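Local coordinates for 6-phospho-beta-glucosidase (Thermotoga maritima, PDB 1UP7), which hydrolyses cellobiose 6'-phosphate to glucose 6-phosphate and glucose, using NAD(+) and a manganese ion, at residues F160-R172 with G292-I304. Residues are numbered along the deposited sequence; the frame is centred on the assembly and turned at random.
With G6P (6-O-phosphono-alpha-D-glucopyranose), chain J; NAD (nicotinamide-adenine-dinucleotide), chain I.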
loop_
_atom_site.group_PDB
_atom_site.type_symbol
_atom_site.label_atom_id
_atom_site.label_comp_id
_atom_site.label_asym_id
_atom_site.label_seq_id
_atom_site.Cartn_x
_atom_site.Cartn_y
_atom_site.Cartn_z
ATOM N N PHE A 160 23.116 2.652 8.162
ATOM C CA PHE A 160 23.296 1.732 9.261
ATOM C C PHE A 160 22.843 0.366 8.779
ATOM O O PHE A 160 21.648 0.139 8.489
ATOM C CB PHE A 160 22.475 2.192 10.445
ATOM C CG PHE A 160 22.703 1.394 11.711
ATOM C CD1 PHE A 160 22.062 0.146 11.906
ATOM C CD2 PHE A 160 23.524 1.893 12.733
ATOM C CE1 PHE A 160 22.240 -0.573 13.081
ATOM C CE2 PHE A 160 23.711 1.160 13.947
ATOM C CZ PHE A 160 23.078 -0.055 14.117
ATOM N N ILE A 161 23.807 -0.543 8.682
ATOM C CA ILE A 161 23.557 -1.855 8.135
ATOM C C ILE A 161 23.702 -2.906 9.208
ATOM O O ILE A 161 24.801 -3.094 9.735
ATOM C CB ILE A 161 24.531 -2.139 6.970
ATOM C CG1 ILE A 161 24.466 -1.017 5.938
ATOM C CG2 ILE A 161 24.226 -3.487 6.348
ATOM C CD1 ILE A 161 25.530 -1.160 4.789
ATOM N N GLY A 162 22.605 -3.592 9.509
ATOM C CA GLY A 162 22.601 -4.639 10.513
ATOM C C GLY A 162 23.038 -5.950 9.901
ATOM O O GLY A 162 22.588 -6.339 8.811
ATOM N N LEU A 163 23.925 -6.631 10.603
ATOM C CA LEU A 163 24.472 -7.897 10.131
ATOM C C LEU A 163 24.282 -8.969 11.175
ATOM O O LEU A 163 24.129 -8.673 12.338
ATOM C CB LEU A 163 25.954 -7.736 9.881
ATOM C CG LEU A 163 26.503 -8.106 8.533
ATOM C CD1 LEU A 163 25.771 -7.326 7.463
ATOM C CD2 LEU A 163 27.974 -7.790 8.538
ATOM N N CYS A 164 24.319 -10.219 10.744
ATOM C CA CYS A 164 24.259 -11.376 11.629
ATOM C C CYS A 164 24.953 -12.487 10.843
ATOM O O CYS A 164 25.213 -12.305 9.635
ATOM C CB CYS A 164 22.785 -11.661 11.965
ATOM S SG CYS A 164 22.353 -13.284 12.627
ATOM N N ASN A 165 25.290 -13.608 11.499
ATOM C CA ASN A 165 26.063 -14.665 10.817
ATOM C C ASN A 165 25.285 -15.851 10.251
ATOM O O ASN A 165 25.881 -16.689 9.577
ATOM C CB ASN A 165 27.291 -15.165 11.633
ATOM C CG ASN A 165 26.905 -16.004 12.884
ATOM O OD1 ASN A 165 25.762 -15.951 13.348
ATOM N ND2 ASN A 165 27.875 -16.728 13.449
ATOM N N VAL A 166 23.976 -15.943 10.486
ATOM C CA VAL A 166 23.248 -17.114 9.948
ATOM C C VAL A 166 23.152 -17.195 8.423
ATOM O O VAL A 166 23.361 -18.280 7.867
ATOM C CB VAL A 166 21.897 -17.512 10.704
ATOM C CG1 VAL A 166 21.761 -16.827 12.103
ATOM C CG2 VAL A 166 20.657 -17.312 9.845
ATOM N N PRO A 167 22.922 -16.074 7.721
ATOM C CA PRO A 167 22.876 -16.131 6.258
ATOM C C PRO A 167 24.185 -16.657 5.717
ATOM O O PRO A 167 24.165 -17.658 4.975
ATOM C CB PRO A 167 22.645 -14.675 5.833
ATOM C CG PRO A 167 22.024 -14.003 7.051
ATOM C CD PRO A 167 22.717 -14.689 8.217
ATOM N N ILE A 168 25.315 -16.068 6.105
ATOM C CA ILE A 168 26.590 -16.554 5.558
ATOM C C ILE A 168 26.899 -17.983 5.923
ATOM O O ILE A 168 27.478 -18.726 5.129
ATOM C CB ILE A 168 27.808 -15.640 5.890
ATOM C CG1 ILE A 168 28.981 -15.999 4.950
ATOM C CG2 ILE A 168 28.216 -15.690 7.423
ATOM C CD1 ILE A 168 29.886 -14.831 4.692
ATOM N N ASN A 169 26.502 -18.395 7.113
ATOM C CA ASN A 169 26.721 -19.776 7.494
ATOM C C ASN A 169 25.897 -20.706 6.637
ATOM O O ASN A 169 26.396 -21.744 6.209
ATOM C CB ASN A 169 26.411 -19.989 8.980
ATOM C CG ASN A 169 27.544 -19.523 9.862
ATOM O OD1 ASN A 169 28.710 -19.729 9.536
ATOM N ND2 ASN A 169 27.212 -18.871 10.970
ATOM N N PHE A 170 24.647 -20.324 6.362
ATOM C CA PHE A 170 23.829 -21.142 5.499
ATOM C C PHE A 170 24.389 -21.203 4.087
ATOM O O PHE A 170 24.460 -22.290 3.473
ATOM C CB PHE A 170 22.350 -20.725 5.443
ATOM C CG PHE A 170 21.534 -21.692 4.611
ATOM C CD1 PHE A 170 21.107 -22.905 5.157
ATOM C CD2 PHE A 170 21.301 -21.445 3.243
ATOM C CE1 PHE A 170 20.392 -23.833 4.385
ATOM C CE2 PHE A 170 20.591 -22.363 2.469
ATOM C CZ PHE A 170 20.124 -23.556 3.045
ATOM N N ILE A 171 24.772 -20.039 3.558
ATOM C CA ILE A 171 25.347 -19.952 2.203
ATOM C C ILE A 171 26.596 -20.821 2.110
ATOM O O ILE A 171 26.805 -21.537 1.120
ATOM C CB ILE A 171 25.642 -18.450 1.797
ATOM C CG1 ILE A 171 24.378 -17.762 1.264
ATOM C CG2 ILE A 171 26.725 -18.351 0.738
ATOM C CD1 ILE A 171 24.375 -16.248 1.388
ATOM N N ARG A 172 27.426 -20.786 3.155
ATOM C CA ARG A 172 28.607 -21.665 3.226
ATOM C C ARG A 172 28.251 -23.142 3.206
ATOM O O ARG A 172 28.870 -23.917 2.494
ATOM C CB ARG A 172 29.433 -21.326 4.465
ATOM C CG ARG A 172 30.908 -21.790 4.418
ATOM C CD ARG A 172 31.416 -22.387 5.760
ATOM N NE ARG A 172 30.384 -22.372 6.823
ATOM C CZ ARG A 172 29.646 -23.430 7.191
ATOM N NH1 ARG A 172 29.816 -24.618 6.595
ATOM N NH2 ARG A 172 28.735 -23.299 8.157
ATOM N N GLY A 292 29.926 -18.951 18.946
ATOM C CA GLY A 292 28.935 -19.203 17.904
ATOM C C GLY A 292 28.881 -18.047 16.927
ATOM O O GLY A 292 27.953 -17.937 16.100
ATOM N N GLY A 293 29.876 -17.176 16.992
ATOM C CA GLY A 293 29.846 -15.959 16.198
ATOM C C GLY A 293 30.722 -16.053 14.962
ATOM O O GLY A 293 30.840 -15.113 14.157
ATOM N N SER A 294 31.325 -17.201 14.768
ATOM C CA SER A 294 32.200 -17.329 13.625
ATOM C C SER A 294 31.567 -16.953 12.264
ATOM O O SER A 294 30.337 -17.060 12.033
ATOM C CB SER A 294 32.854 -18.710 13.614
ATOM O OG SER A 294 33.805 -18.748 14.692
ATOM N N MET A 295 32.444 -16.512 11.367
ATOM C CA MET A 295 32.080 -16.013 10.052
ATOM C C MET A 295 31.356 -14.675 10.045
ATOM O O MET A 295 31.060 -14.112 8.981
ATOM C CB MET A 295 31.431 -17.093 9.188
ATOM C CG MET A 295 32.515 -17.886 8.453
ATOM S SD MET A 295 31.923 -19.033 7.161
ATOM C CE MET A 295 30.315 -18.553 6.918
ATOM N N TYR A 296 31.110 -14.121 11.221
ATOM C CA TYR A 296 30.667 -12.731 11.298
ATOM C C TYR A 296 31.714 -11.884 10.579
ATOM O O TYR A 296 31.377 -10.944 9.853
ATOM C CB TYR A 296 30.598 -12.288 12.758
ATOM C CG TYR A 296 29.206 -12.231 13.402
ATOM C CD1 TYR A 296 28.665 -13.335 14.062
ATOM C CD2 TYR A 296 28.461 -11.054 13.410
ATOM C CE1 TYR A 296 27.386 -13.269 14.685
ATOM C CE2 TYR A 296 27.195 -10.987 14.033
ATOM C CZ TYR A 296 26.683 -12.088 14.663
ATOM O OH TYR A 296 25.450 -12.019 15.273
ATOM N N SER A 297 32.986 -12.245 10.765
ATOM C CA SER A 297 34.150 -11.588 10.154
ATOM C C SER A 297 34.073 -11.450 8.659
ATOM O O SER A 297 34.181 -10.347 8.113
ATOM C CB SER A 297 35.391 -12.455 10.400
ATOM O OG SER A 297 35.501 -13.486 9.403
ATOM N N THR A 298 33.977 -12.593 7.994
ATOM C CA THR A 298 33.837 -12.612 6.556
ATOM C C THR A 298 32.628 -11.781 6.154
ATOM O O THR A 298 32.700 -11.042 5.165
ATOM C CB THR A 298 33.685 -14.048 6.018
ATOM O OG1 THR A 298 34.809 -14.820 6.439
ATOM C CG2 THR A 298 33.850 -14.073 4.478
ATOM N N ALA A 299 31.518 -11.887 6.888
ATOM C CA ALA A 299 30.315 -11.215 6.409
ATOM C C ALA A 299 30.575 -9.702 6.395
ATOM O O ALA A 299 30.207 -9.018 5.449
ATOM C CB ALA A 299 29.079 -11.578 7.238
ATOM N N ALA A 300 31.253 -9.206 7.424
ATOM C CA ALA A 300 31.517 -7.788 7.518
ATOM C C ALA A 300 32.552 -7.294 6.501
ATOM O O ALA A 300 32.366 -6.234 5.890
ATOM C CB ALA A 300 31.924 -7.410 8.930
ATOM N N ALA A 301 33.626 -8.062 6.338
ATOM C CA ALA A 301 34.707 -7.703 5.434
ATOM C C ALA A 301 34.238 -7.749 3.979
ATOM O O ALA A 301 34.551 -6.842 3.193
ATOM C CB ALA A 301 35.918 -8.629 5.643
ATOM N N HIS A 302 33.510 -8.811 3.639
ATOM C CA HIS A 302 32.940 -8.981 2.315
ATOM C C HIS A 302 31.949 -7.847 2.001
ATOM O O HIS A 302 31.981 -7.286 0.899
ATOM C CB HIS A 302 32.295 -10.374 2.198
ATOM C CG HIS A 302 33.271 -11.457 1.843
ATOM N ND1 HIS A 302 32.937 -12.533 1.040
ATOM C CD2 HIS A 302 34.583 -11.616 2.158
ATOM C CE1 HIS A 302 33.995 -13.313 0.888
ATOM N NE2 HIS A 302 35.005 -12.778 1.556
ATOM N N LEU A 303 31.116 -7.492 2.985
ATOM C CA LEU A 303 30.200 -6.353 2.875
ATOM C C LEU A 303 30.947 -5.047 2.577
ATOM O O LEU A 303 30.606 -4.323 1.638
ATOM C CB LEU A 303 29.320 -6.201 4.122
ATOM C CG LEU A 303 28.365 -4.996 4.029
ATOM C CD1 LEU A 303 27.389 -5.121 2.815
ATOM C CD2 LEU A 303 27.595 -4.704 5.346
ATOM N N ILE A 304 31.993 -4.778 3.359
ATOM C CA ILE A 304 32.795 -3.568 3.197
ATOM C C ILE A 304 33.511 -3.542 1.824
ATOM O O ILE A 304 33.537 -2.534 1.141
ATOM C CB ILE A 304 33.789 -3.395 4.403
ATOM C CG1 ILE A 304 33.055 -2.882 5.630
ATOM C CG2 ILE A 304 34.934 -2.415 4.072
ATOM C CD1 ILE A 304 33.874 -2.958 6.947
HETATM C C1 G6P J . 25.018 -17.295 16.575
HETATM C C2 G6P J . 24.140 -16.032 16.352
HETATM C C3 G6P J . 24.824 -14.813 16.969
HETATM C C4 G6P J . 24.958 -15.076 18.460
HETATM C C5 G6P J . 25.880 -16.295 18.652
HETATM C C6 G6P J . 26.014 -16.635 20.130
HETATM O O1 G6P J . 24.439 -18.519 16.084
HETATM O O2 G6P J . 23.878 -15.755 14.977
HETATM O O3 G6P J . 24.129 -13.589 16.704
HETATM O O4 G6P J . 25.409 -13.904 19.141
HETATM O O5 G6P J . 25.365 -17.467 17.968
HETATM O O6 G6P J . 27.288 -17.191 20.413
HETATM P P G6P J . 27.925 -17.080 21.888
HETATM O O1P G6P J . 29.343 -17.591 21.767
HETATM O O2P G6P J . 27.222 -17.900 22.958
HETATM O O3P G6P J . 27.917 -15.626 22.265
HETATM P PA NAD I . 32.026 -8.918 24.419
HETATM O O1A NAD I . 31.476 -9.044 25.783
HETATM O O2A NAD I . 33.457 -9.466 24.225
HETATM O O5B NAD I . 31.978 -7.328 24.110
HETATM C C5B NAD I . 32.820 -6.783 23.128
HETATM C C4B NAD I . 33.546 -5.561 23.674
HETATM O O4B NAD I . 32.644 -4.465 23.813
HETATM C C3B NAD I . 34.200 -5.751 25.037
HETATM O O3B NAD I . 35.601 -5.586 24.875
HETATM C C2B NAD I . 33.608 -4.643 25.912
HETATM O O2B NAD I . 34.571 -4.061 26.766
HETATM C C1B NAD I . 33.183 -3.642 24.853
HETATM N N9A NAD I . 32.159 -2.689 25.269
HETATM C C8A NAD I . 31.095 -2.851 26.137
HETATM N N7A NAD I . 30.423 -1.679 26.146
HETATM C C5A NAD I . 30.985 -0.810 25.286
HETATM C C6A NAD I . 30.713 0.504 24.927
HETATM N N6A NAD I . 29.692 1.175 25.449
HETATM N N1A NAD I . 31.535 1.136 24.001
HETATM C C2A NAD I . 32.622 0.472 23.457
HETATM N N3A NAD I . 32.897 -0.817 23.845
HETATM C C4A NAD I . 32.093 -1.436 24.740
HETATM O O3 NAD I . 30.986 -9.681 23.458
HETATM P PN NAD I . 31.226 -10.276 21.990
HETATM O O1N NAD I . 30.927 -11.721 22.152
HETATM O O2N NAD I . 32.469 -9.855 21.382
HETATM O O5D NAD I . 30.098 -9.576 21.098
HETATM C C5D NAD I . 29.816 -8.188 21.101
HETATM C C4D NAD I . 28.420 -7.987 20.489
HETATM O O4D NAD I . 28.335 -8.448 19.141
HETATM C C3D NAD I . 27.347 -8.753 21.248
HETATM O O3D NAD I . 26.246 -7.898 21.307
HETATM C C2D NAD I . 27.047 -9.970 20.379
HETATM O O2D NAD I . 25.729 -10.481 20.493
HETATM C C1D NAD I . 27.395 -9.515 18.980
HETATM N N1N NAD I . 28.166 -10.551 18.287
HETATM C C2N NAD I . 29.357 -10.124 17.745
HETATM C C3N NAD I . 30.184 -10.985 17.065
HETATM C C7N NAD I . 31.486 -10.451 16.514
HETATM O O7N NAD I . 31.947 -10.759 15.212
HETATM N N7N NAD I . 32.217 -9.645 17.299
HETATM C C4N NAD I . 29.771 -12.314 16.944
HETATM C C5N NAD I . 28.552 -12.769 17.486
HETATM C C6N NAD I . 27.744 -11.859 18.167
#
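N165 and Y296 meet in the active site, beside NAD and glucose 6-phosphate, where the end of the last strand of the NAD-binding Rossmann sheet, 160-162, and the following helix pack against helix 296-308 of the C-terminal domain. The two side chains cross at about a right angle, the amide plane 34° from the ring plane, with N165 CG 3.3 Å from Y296 CE1. N165 N and C164 C lie over one face of the ring, offset toward its rim; NAD C4N lies over the opposite face, likewise toward the rim. At the far end of the ring, Y296 OH shares a hydrogen bond with O3 of glucose 6-phosphate. With a leucine in its place, the sugar O3 would probably lose this hydroxyl partner and the nicotinamide and N165 the flat surface between them.

N165 has its CG between the backbone N and carbonyl carbon (chi1 71°), which turns the amide toward the G293-Y296 type II turn. Both N-H groups of ND2 are used, nearly in the amide plane: one bond reaches G292 O, the other S294 O at 2.9 Å and a straight 167°. The amide's rotation is thereby fixed, and OD1 accepts a bond from O2 of the bound glucose 6-phosphate. Both sugar bonds are modelled very short, so their exact lengths are doubtful. C164, just before N165, belongs to the manganese site, though no metal is modelled here.

Deeper along helix 296-308 the contact is apolar. I161 and L303 meet tip to tip, CG2 to CD2, while L163 runs alongside L303 in the opposite direction and lays CD2 3.7 Å from A300 CA. M295, the N-cap residue, has mixed neighbours: its CE approaches I168 CG1 and N169 OD1, and R172, salt-bridged to E176, turns its guanidinium edge to the thioether, NE 3.7 Å from M295 SD.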